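PDB 3I09: periplasmic branched-chain amino acid-binding protein from Burkholderia mallei, which probably captures branched-chain amino acids or related small molecules in the periplasm for an ABC transporter, and here holds acetoacetic acid. Local coordinates for residues A82-M87 against D106-E111; F144-D149 against S185-Q190; F152-E157 against E174-L179; L199-A204 against V209-A214. All coordinates share one frame; numbering follows the deposited sequence. Where two conformers were deposited one is given.

Interaction 1 (A82-M87 against D106-E111); sequences ATALSM and DTLTNE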
# COMPACT_ATOMS: atom_id res chain seq x y z
N ALA A 82 -9.07 -7.26 -1.44
CA ALA A 82 -9.87 -8.49 -1.58
C ALA A 82 -8.95 -9.60 -2.11
O ALA A 82 -8.98 -10.74 -1.60
CB ALA A 82 -11.08 -8.28 -2.49
N THR A 83 -8.12 -9.27 -3.11
CA THR A 83 -7.14 -10.24 -3.62
C THR A 83 -6.07 -10.56 -2.59
O THR A 83 -5.63 -11.72 -2.48
CB THR A 83 -6.49 -9.85 -4.94
OG1 THR A 83 -5.51 -8.84 -4.74
CG2 THR A 83 -7.50 -9.37 -5.96
N ALA A 84 -5.67 -9.57 -1.80
CA ALA A 84 -4.64 -9.80 -0.79
C ALA A 84 -5.09 -10.86 0.23
O ALA A 84 -4.29 -11.68 0.69
CB ALA A 84 -4.28 -8.50 -0.03
N LEU A 85 -6.35 -10.75 0.63
CA LEU A 85 -6.95 -11.65 1.62
C LEU A 85 -7.22 -13.03 1.09
O LEU A 85 -7.03 -14.00 1.80
CB LEU A 85 -8.19 -11.03 2.21
CG LEU A 85 -7.90 -9.82 3.11
CD1 LEU A 85 -9.20 -9.07 3.44
CD2 LEU A 85 -7.18 -10.22 4.41
N SER A 86 -7.65 -13.15 -0.17
CA SER A 86 -7.85 -14.48 -0.76
C SER A 86 -6.51 -15.21 -0.91
O SER A 86 -6.40 -16.40 -0.56
CB SER A 86 -8.64 -14.41 -2.09
OG SER A 86 -7.91 -13.80 -3.14
N MSE A 87 -5.48 -14.49 -1.35
CA MSE A 87 -4.14 -15.06 -1.43
C MSE A 87 -3.54 -15.43 -0.08
O MSE A 87 -2.88 -16.47 0.05
CB MSE A 87 -3.20 -14.09 -2.18
CG MSE A 87 -3.53 -14.05 -3.65
SE MSE A 87 -2.27 -12.96 -4.70
CE MSE A 87 -2.60 -11.28 -3.97
N ASP A 106 -5.61 -3.53 7.07
CA ASP A 106 -4.91 -3.99 8.28
C ASP A 106 -5.37 -5.37 8.78
O ASP A 106 -4.74 -5.95 9.66
CB ASP A 106 -4.93 -2.93 9.40
CG ASP A 106 -6.28 -2.75 10.07
OD1 ASP A 106 -7.33 -3.10 9.49
OD2 ASP A 106 -6.29 -2.18 11.19
N THR A 107 -6.46 -5.88 8.19
CA THR A 107 -6.94 -7.23 8.42
C THR A 107 -5.82 -8.28 8.26
O THR A 107 -5.78 -9.32 8.93
CB THR A 107 -8.07 -7.55 7.37
OG1 THR A 107 -8.94 -6.42 7.26
CG2 THR A 107 -8.84 -8.71 7.81
N LEU A 108 -4.91 -8.01 7.33
CA LEU A 108 -3.82 -8.90 7.02
C LEU A 108 -2.89 -9.20 8.19
O LEU A 108 -2.23 -10.22 8.17
CB LEU A 108 -2.99 -8.32 5.85
CG LEU A 108 -3.64 -8.49 4.49
CD1 LEU A 108 -2.98 -7.47 3.52
CD2 LEU A 108 -3.52 -9.99 3.93
N THR A 109 -2.84 -8.30 9.19
CA THR A 109 -1.99 -8.50 10.37
C THR A 109 -2.81 -8.48 11.65
O THR A 109 -2.29 -8.29 12.73
CB THR A 109 -0.88 -7.44 10.42
OG1 THR A 109 -1.48 -6.14 10.45
CG2 THR A 109 0.05 -7.58 9.16
N ASN A 110 -4.12 -8.69 11.51
CA ASN A 110 -5.05 -8.59 12.60
C ASN A 110 -5.98 -9.79 12.56
O ASN A 110 -5.50 -10.90 12.82
CB ASN A 110 -5.74 -7.23 12.57
CG ASN A 110 -4.90 -6.17 13.23
OD1 ASN A 110 -4.76 -6.16 14.48
ND2 ASN A 110 -4.31 -5.29 12.42
N GLU A 111 -7.24 -9.62 12.17
CA GLU A 111 -8.19 -10.74 12.17
C GLU A 111 -7.73 -11.92 11.30
O GLU A 111 -8.10 -13.06 11.58
CB GLU A 111 -9.58 -10.29 11.72
CG GLU A 111 -10.30 -9.37 12.70
CD GLU A 111 -9.93 -7.90 12.58
OE1 GLU A 111 -9.07 -7.54 11.71
OE2 GLU A 111 -10.52 -7.10 13.34

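Interaction 2 (F144-D149 against S185-Q190); sequences FFLTAD and SSFLLQ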
# COMPACT_ATOMS: atom_id res chain seq x y z
N PHE A 144 -17.66 12.88 6.79
CA PHE A 144 -18.54 12.01 6.01
C PHE A 144 -17.63 11.20 5.09
O PHE A 144 -16.72 11.75 4.44
CB PHE A 144 -19.56 12.80 5.21
CG PHE A 144 -20.69 11.96 4.63
CD1 PHE A 144 -20.55 11.36 3.39
CD2 PHE A 144 -21.88 11.76 5.34
CE1 PHE A 144 -21.58 10.59 2.86
CE2 PHE A 144 -22.91 11.00 4.81
CZ PHE A 144 -22.76 10.41 3.58
N PHE A 145 -17.83 9.88 5.05
CA PHE A 145 -16.96 9.01 4.22
C PHE A 145 -17.57 8.67 2.88
O PHE A 145 -18.80 8.37 2.77
CB PHE A 145 -16.56 7.74 4.97
CG PHE A 145 -15.65 7.98 6.12
CD1 PHE A 145 -14.29 8.06 5.92
CD2 PHE A 145 -16.14 8.17 7.41
CE1 PHE A 145 -13.42 8.32 6.97
CE2 PHE A 145 -15.27 8.41 8.48
CZ PHE A 145 -13.92 8.49 8.25
N LEU A 146 -16.72 8.70 1.85
CA LEU A 146 -17.01 8.08 0.55
C LEU A 146 -16.14 6.83 0.51
O LEU A 146 -14.91 6.92 0.49
CB LEU A 146 -16.64 9.03 -0.59
CG LEU A 146 -16.83 8.56 -2.02
CD1 LEU A 146 -18.30 8.21 -2.33
CD2 LEU A 146 -16.33 9.62 -3.02
N THR A 147 -16.77 5.66 0.49
CA THR A 147 -16.05 4.43 0.79
C THR A 147 -16.20 3.41 -0.33
O THR A 147 -17.34 3.02 -0.69
CB THR A 147 -16.60 3.82 2.08
OG1 THR A 147 -16.45 4.77 3.15
CG2 THR A 147 -15.92 2.48 2.44
N ALA A 148 -15.08 2.93 -0.85
CA ALA A 148 -15.09 1.86 -1.84
C ALA A 148 -15.68 0.59 -1.20
O ALA A 148 -15.25 0.16 -0.13
CB ALA A 148 -13.69 1.57 -2.39
N ASP A 149 -16.61 -0.02 -1.91
CA ASP A 149 -17.40 -1.14 -1.39
C ASP A 149 -16.71 -2.48 -1.51
O ASP A 149 -17.13 -3.33 -2.29
CB ASP A 149 -18.78 -1.18 -2.11
CG ASP A 149 -19.77 -2.15 -1.45
OD1 ASP A 149 -19.56 -2.57 -0.28
OD2 ASP A 149 -20.79 -2.50 -2.12
N SER A 185 -21.51 11.30 -8.86
CA SER A 185 -22.31 12.50 -8.61
C SER A 185 -23.32 12.32 -7.46
O SER A 185 -23.39 13.17 -6.55
CB SER A 185 -23.01 12.99 -9.88
OG SER A 185 -23.77 11.96 -10.46
N SER A 186 -24.09 11.24 -7.47
CA SER A 186 -25.09 11.04 -6.41
C SER A 186 -24.45 10.82 -5.03
O SER A 186 -24.92 11.36 -4.02
CB SER A 186 -26.06 9.90 -6.76
OG SER A 186 -25.40 8.64 -6.68
N PHE A 187 -23.33 10.10 -5.00
CA PHE A 187 -22.60 9.89 -3.78
C PHE A 187 -22.08 11.22 -3.21
O PHE A 187 -22.19 11.49 -2.00
CB PHE A 187 -21.42 8.93 -4.01
CG PHE A 187 -21.77 7.69 -4.80
CD1 PHE A 187 -22.94 6.99 -4.55
CD2 PHE A 187 -20.94 7.22 -5.79
CE1 PHE A 187 -23.25 5.83 -5.29
CE2 PHE A 187 -21.25 6.07 -6.51
CZ PHE A 187 -22.41 5.38 -6.26
N LEU A 188 -21.54 12.07 -4.08
CA LEU A 188 -20.99 13.34 -3.62
C LEU A 188 -22.09 14.28 -3.11
O LEU A 188 -21.92 14.95 -2.11
CB LEU A 188 -20.13 13.99 -4.73
CG LEU A 188 -18.75 13.40 -5.02
CD1 LEU A 188 -18.21 13.97 -6.34
CD2 LEU A 188 -17.74 13.61 -3.92
N LEU A 189 -23.25 14.26 -3.76
CA LEU A 189 -24.37 15.06 -3.27
C LEU A 189 -24.88 14.60 -1.89
O LEU A 189 -25.22 15.44 -1.05
CB LEU A 189 -25.48 15.11 -4.31
CG LEU A 189 -24.99 15.86 -5.57
CD1 LEU A 189 -26.11 15.90 -6.60
CD2 LEU A 189 -24.44 17.29 -5.29
N GLN A 190 -24.89 13.30 -1.63
CA GLN A 190 -25.22 12.79 -0.30
C GLN A 190 -24.25 13.31 0.71
O GLN A 190 -24.65 13.82 1.74
CB GLN A 190 -25.18 11.26 -0.24
CG GLN A 190 -26.27 10.61 -1.00
CD GLN A 190 -26.11 9.09 -1.03
OE1 GLN A 190 -25.99 8.45 0.03
NE2 GLN A 190 -26.11 8.51 -2.24

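Interaction 3 (F152-E157 against E174-L179); sequences FGKALE and EVRHPL. With AAE (acetoacetic acid), chain C.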
# COMPACT_ATOMS: atom_id res chain seq x y z
N PHE A 152 -10.92 -3.19 1.30
CA PHE A 152 -10.07 -2.03 1.54
C PHE A 152 -10.83 -0.82 2.07
O PHE A 152 -10.43 -0.23 3.07
CB PHE A 152 -9.30 -1.62 0.27
CG PHE A 152 -8.59 -0.33 0.41
CD1 PHE A 152 -7.46 -0.23 1.21
CD2 PHE A 152 -9.07 0.82 -0.23
CE1 PHE A 152 -6.79 0.97 1.35
CE2 PHE A 152 -8.43 2.03 -0.08
CZ PHE A 152 -7.27 2.11 0.71
N GLY A 153 -11.90 -0.42 1.37
CA GLY A 153 -12.69 0.72 1.80
C GLY A 153 -13.22 0.55 3.20
O GLY A 153 -13.13 1.46 4.04
N LYS A 154 -13.77 -0.64 3.47
CA LYS A 154 -14.38 -0.93 4.76
C LYS A 154 -13.36 -0.84 5.90
O LYS A 154 -13.63 -0.25 6.95
CB LYS A 154 -15.06 -2.31 4.73
CG LYS A 154 -16.22 -2.37 3.75
CD LYS A 154 -16.94 -3.73 3.76
CE LYS A 154 -17.66 -3.99 2.44
NZ LYS A 154 -18.24 -5.37 2.37
N ALA A 155 -12.18 -1.41 5.69
CA ALA A 155 -11.12 -1.37 6.69
C ALA A 155 -10.66 0.07 6.92
O ALA A 155 -10.49 0.48 8.08
CB ALA A 155 -9.94 -2.23 6.29
N LEU A 156 -10.54 0.84 5.85
CA LEU A 156 -9.96 2.18 5.97
C LEU A 156 -10.96 3.09 6.62
O LEU A 156 -10.59 3.88 7.46
CB LEU A 156 -9.52 2.73 4.61
CG LEU A 156 -8.93 4.15 4.55
CD1 LEU A 156 -7.70 4.33 5.50
CD2 LEU A 156 -8.50 4.41 3.12
N GLU A 157 -12.23 2.95 6.26
CA GLU A 157 -13.29 3.73 6.90
C GLU A 157 -13.33 3.41 8.39
O GLU A 157 -13.45 4.31 9.23
CB GLU A 157 -14.66 3.47 6.24
CG GLU A 157 -15.83 4.20 6.95
CD GLU A 157 -17.21 3.83 6.41
OE1 GLU A 157 -17.41 3.71 5.18
OE2 GLU A 157 -18.14 3.70 7.23
N GLU A 174 -21.68 7.81 6.01
CA GLU A 174 -20.88 7.28 4.93
C GLU A 174 -21.78 6.95 3.73
O GLU A 174 -23.00 6.72 3.90
CB GLU A 174 -20.14 6.02 5.42
CG GLU A 174 -21.02 4.80 5.72
CD GLU A 174 -20.90 3.72 4.64
OE1 GLU A 174 -20.17 2.72 4.86
OE2 GLU A 174 -21.53 3.88 3.56
N VAL A 175 -21.20 6.93 2.54
CA VAL A 175 -21.86 6.42 1.34
C VAL A 175 -20.88 5.51 0.62
O VAL A 175 -19.69 5.81 0.54
CB VAL A 175 -22.40 7.54 0.39
CG1 VAL A 175 -21.27 8.41 -0.19
CG2 VAL A 175 -23.23 6.91 -0.72
N ARG A 176 -21.35 4.37 0.13
CA ARG A 176 -20.51 3.37 -0.55
C ARG A 176 -20.59 3.56 -2.04
O ARG A 176 -21.63 4.05 -2.57
CB ARG A 176 -20.99 1.97 -0.29
CG ARG A 176 -21.00 1.61 1.15
CD ARG A 176 -19.88 0.74 1.54
NE ARG A 176 -20.12 0.27 2.90
CZ ARG A 176 -20.59 -0.92 3.24
NH1 ARG A 176 -20.85 -1.85 2.33
NH2 ARG A 176 -20.74 -1.19 4.52
N HIS A 177 -19.48 3.24 -2.71
CA HIS A 177 -19.46 3.22 -4.14
C HIS A 177 -18.80 1.93 -4.59
O HIS A 177 -17.95 1.42 -3.89
CB HIS A 177 -18.74 4.44 -4.72
CG HIS A 177 -17.25 4.50 -4.44
ND1 HIS A 177 -16.33 3.85 -5.23
CD2 HIS A 177 -16.55 5.17 -3.50
CE1 HIS A 177 -15.11 4.11 -4.77
NE2 HIS A 177 -15.21 4.93 -3.73
N PRO A 178 -19.19 1.42 -5.76
CA PRO A 178 -18.52 0.26 -6.30
C PRO A 178 -17.06 0.57 -6.65
O PRO A 178 -16.73 1.70 -7.00
CB PRO A 178 -19.32 -0.06 -7.57
CG PRO A 178 -19.96 1.25 -7.97
CD PRO A 178 -20.24 1.92 -6.67
N LEU A 179 -16.23 -0.45 -6.56
CA LEU A 179 -14.83 -0.35 -7.00
C LEU A 179 -14.82 0.07 -8.45
O LEU A 179 -15.59 -0.46 -9.27
CB LEU A 179 -14.09 -1.68 -6.79
CG LEU A 179 -12.62 -1.72 -7.23
CD1 LEU A 179 -11.85 -0.72 -6.41
CD2 LEU A 179 -11.98 -3.13 -7.16
O1 AAE C . -5.78 -2.36 -0.52
C2 AAE C . -6.31 -1.87 -1.53
O3 AAE C . -7.28 -2.42 -2.11
C4 AAE C . -5.80 -0.53 -2.04
C5 AAE C . -4.73 -0.72 -3.08
O8 AAE C . -4.20 -1.83 -3.28
C9 AAE C . -4.25 0.55 -3.73

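Interaction 4 (L199-A204 against V209-A214); sequences LGLANA and VNAIKA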
# COMPACT_ATOMS: atom_id res chain seq x y z
N LEU A 199 -14.70 15.48 3.87
CA LEU A 199 -15.05 14.30 3.07
C LEU A 199 -13.87 13.36 3.03
O LEU A 199 -12.83 13.68 2.42
CB LEU A 199 -15.44 14.71 1.64
CG LEU A 199 -15.86 13.61 0.64
CD1 LEU A 199 -17.07 12.88 1.15
CD2 LEU A 199 -16.17 14.19 -0.73
N GLY A 200 -13.99 12.23 3.70
CA GLY A 200 -12.91 11.25 3.81
C GLY A 200 -13.05 10.31 2.64
O GLY A 200 -14.09 9.67 2.45
N LEU A 201 -12.03 10.27 1.81
CA LEU A 201 -11.99 9.40 0.64
C LEU A 201 -11.38 8.06 0.99
O LEU A 201 -10.15 7.90 0.99
CB LEU A 201 -11.15 10.07 -0.44
CG LEU A 201 -11.71 11.41 -0.90
CD1 LEU A 201 -10.74 12.08 -1.88
CD2 LEU A 201 -13.10 11.24 -1.52
N ALA A 202 -12.24 7.12 1.39
CA ALA A 202 -11.80 5.77 1.77
C ALA A 202 -11.80 4.91 0.51
O ALA A 202 -12.59 3.96 0.36
CB ALA A 202 -12.74 5.18 2.88
N ASN A 203 -10.90 5.25 -0.40
CA ASN A 203 -10.81 4.59 -1.70
C ASN A 203 -9.41 4.88 -2.22
O ASN A 203 -8.63 5.47 -1.48
CB ASN A 203 -11.93 5.05 -2.65
CG ASN A 203 -11.94 6.57 -2.93
OD1 ASN A 203 -10.94 7.27 -2.80
ND2 ASN A 203 -13.07 7.04 -3.45
N ALA A 204 -9.08 4.45 -3.42
CA ALA A 204 -7.67 4.51 -3.88
C ALA A 204 -7.59 4.61 -5.39
O ALA A 204 -8.57 4.35 -6.12
CB ALA A 204 -6.93 3.28 -3.41
N VAL A 209 -8.83 9.50 -7.84
CA VAL A 209 -8.64 10.49 -8.89
C VAL A 209 -9.97 10.97 -9.41
O VAL A 209 -10.23 12.19 -9.46
CB VAL A 209 -7.74 9.94 -10.02
CG1 VAL A 209 -7.83 10.82 -11.30
CG2 VAL A 209 -6.29 9.83 -9.50
N ASN A 210 -10.83 10.02 -9.76
CA ASN A 210 -12.14 10.37 -10.33
C ASN A 210 -13.04 11.08 -9.32
O ASN A 210 -13.77 12.00 -9.71
CB ASN A 210 -12.83 9.14 -10.93
CG ASN A 210 -12.16 8.69 -12.22
OD1 ASN A 210 -11.59 9.53 -12.97
ND2 ASN A 210 -12.25 7.40 -12.52
N ALA A 211 -12.96 10.70 -8.04
CA ALA A 211 -13.77 11.34 -7.00
C ALA A 211 -13.33 12.77 -6.77
O ALA A 211 -14.16 13.64 -6.54
CB ALA A 211 -13.71 10.55 -5.68
N ILE A 212 -12.03 13.02 -6.79
CA ILE A 212 -11.51 14.36 -6.57
C ILE A 212 -11.89 15.25 -7.75
O ILE A 212 -12.32 16.41 -7.55
CB ILE A 212 -10.00 14.36 -6.32
CG1 ILE A 212 -9.73 13.72 -4.96
CG2 ILE A 212 -9.42 15.81 -6.33
CD1 ILE A 212 -8.28 13.50 -4.68
N LYS A 213 -11.77 14.71 -8.96
CA LYS A 213 -12.16 15.45 -10.16
C LYS A 213 -13.61 15.86 -10.09
O LYS A 213 -13.94 17.05 -10.29
CB LYS A 213 -11.97 14.61 -11.41
CG LYS A 213 -10.55 14.59 -11.91
CD LYS A 213 -10.43 13.67 -13.13
CE LYS A 213 -8.98 13.53 -13.59
NZ LYS A 213 -8.85 12.77 -14.90
N ALA A 214 -14.46 14.88 -9.80
CA ALA A 214 -15.91 15.09 -9.62
C ALA A 214 -16.24 16.06 -8.50
O ALA A 214 -17.10 16.90 -8.67
CB ALA A 214 -16.62 13.75 -9.39

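Interaction 1 (A82-M87 against D106-E111)
Leu85, on helix 81-94, and Leu108, at the end of a 3-10 turn spanning 106-108, bring their CA atoms to 6.8 Å, the closest CA pair between the two segments. What fills the gap is mainly aliphatic. CD2 of Leu85 lies 3.7 Å from CD2 of Leu108, and the two side chains cross obliquely. In Leu85 the branch stands beside its own backbone N, opposite the carbonyl carbon (chi1 -69°), and this carries CD2 toward the turn, although the CB bond itself points neither at it nor away. The same methyl also meets Thr107, 4.1 Å from its CG2. Leu108 uses its other methyl as well: CD1 rests 3.9 Å from CB of Ala84. The turn is braced from within. Asp106 O accepts from Thr109 N and from Asn110 ND2, which approach opposite faces of the carbonyl plane; the ND2 bond is 2.9 Å long with an angle of 164° at the hydrogen. Outside the contact, Arg370 forms salt bridges with Asp106 and Glu111. Ala84 O touches Leu108 CD2 but bonds to Tyr98 OH. With methyl groups carrying most of the contact, helix and turn meet by van der Waals and hydrophobic forces, without polar pairing between them.

Interaction 2 (F144-D149 against S185-Q190)
Leu146, near the middle of strand 142-148, packs against Phe187 of helix 185-193, where the CA atoms come within 7.3 Å of each other. The axes of strand segment 144-148 and helix segment 185-190 approach to 9.3 Å, and their directions differ by 155°, so the helix runs nearly antiparallel to the strand.

Apolar contacts dominate. Leu146 holds CG opposite its backbone N (chi1 178°), which projects both methyls at the helix. CD1 reaches CB of Phe187 at 3.6 Å, while CD2 faces CD2 of Leu188 more loosely, at 4.3 Å. The Leu146 and Phe187 side chains cross at about a right angle. It is therefore the root of Phe187 that receives the methyl; beyond CB the aromatic side chain leads away from the strand, toward His177 and Pro178. Leu188 behaves in the reverse manner, since its CB bond points away but its end returns toward Leu146.

An aromatic contact with the backbone lies toward the start of the strand. Phe144 CZ is 4.3 Å from Gln190 O, which stands oblique to the ring, a loose contact.

Backbone hydrogen bonding holds the strand on both flanks: Phe145 pairs with Val175, and Leu146 with Gly200. Strand 142-148 thus lies between 170-177 and 198-202 in the parallel sheet. Helix 185-193, which connects those two flanking strands, passes over the strand between them, a beta-alpha-beta crossover of the Rossmann-like alpha/beta domain found in type I periplasmic binding proteins.

Interaction 3 (F152-E157 against E174-L179)
Glu174, from strand 170-177, crosses Glu157 of helix 151-166 at about a right angle in the conformers given, their carboxylate planes 71° apart. The modelled OE1 of Glu174 and OE1 of Glu157 are 2.9 Å apart, but both residues have two conformers, so this approach of two acceptors is doubtful. Thr147 is the hydrogen-bond partner of Glu157 OE1. Arg176 comes next and would be expected to offset the charge of Glu174: in the given conformer of that acid, its NE bonds Glu174 OE1 at 3.1 Å, nearly in the guanidinium plane and on the oxygen's syn lone pair, within a salt bridge. Lys154, a like charge also modelled twice, lays CE over one face of this guanidinium, 3.8 Å from Arg176 NH1; Asp149 takes NH1 in a second salt bridge. His177 then turns ND1 back to Pro178 O, 2.8 Å away, with the acceptor 13° from the ring plane. At the start of the helix, Phe152 faces the acetoacetic acid, whose C4 sits 3.6 Å above the ring plane, over its centre. Strand 142-148, helix 151-166 and strand 170-177 form a beta-alpha-beta unit, with charged side chains, like charges among them, along its surface and a ligand-pocket residue at the helix's N-terminal end.

Interaction 4 (L199-A204 against V209-A214)
Leu201 and Ile212 make the tightest contact between strand 198-202 and helix 205-217: CD1 of Leu201 lies 3.6 Å from CG1 of Ile212 and 4.0 Å from its CD1. The two side chains cross at about a right angle. Ile212 swings CG1 beside its backbone N, opposite the carbonyl carbon (chi1 -70°), and so brings that branch inward although its CB bond points to neither side. The other methyl of Leu201, CD2, reaches the CB of Ala211 at 4.3 Å, a looser contact, and Asn203 ND2 comes to 4.2 Å from the same CB. The nearest CA atoms, of Leu201 and Ala211, stand 8.1 Å apart.

In the next shell, Leu146 touches both Leu201 and Ala211, while Leu239 backs Ile212 from helix 233-239. The strand ends at Ala202, the centre of an inverse gamma turn. The side-chain amide of Asn203 is held at both ends, with ND2 bonded to His177 NE2 and OD1 to Thr208 OG1. Ala204, next in the chain, touches the acetoacetic acid. The chemistry implies a hydrophobic join between strand and helix, bordered by a buried amide whose two polar ends are paired with Thr208 and His177, just before the chain enters the ligand pocket.

From the N terminus, interaction 1 comes first and closes a short loop, joining helix 81-94 to the turn beyond strand 97-100, part of the lobe built on the mixed sheet. The remaining three belong to the parallel four-stranded sheet. Interaction 2 spans 144-190; nested inside it, interaction 3 closes the helix-to-strand loop 152-179. Interaction 4 follows in series, closing the short turn from strand 198-202 into helix 205-217, and none cross. Strand 142-148 lies between the strands of interactions 3 and 4, tying all three together: Leu146 O is probably hydrogen-bonded to Ala202 N, and Asp149 N to His177 O. Interactions 1 and 3 touch where Asp106 packs on Ala155, while Phe152 packs on Ala204 at the pocket.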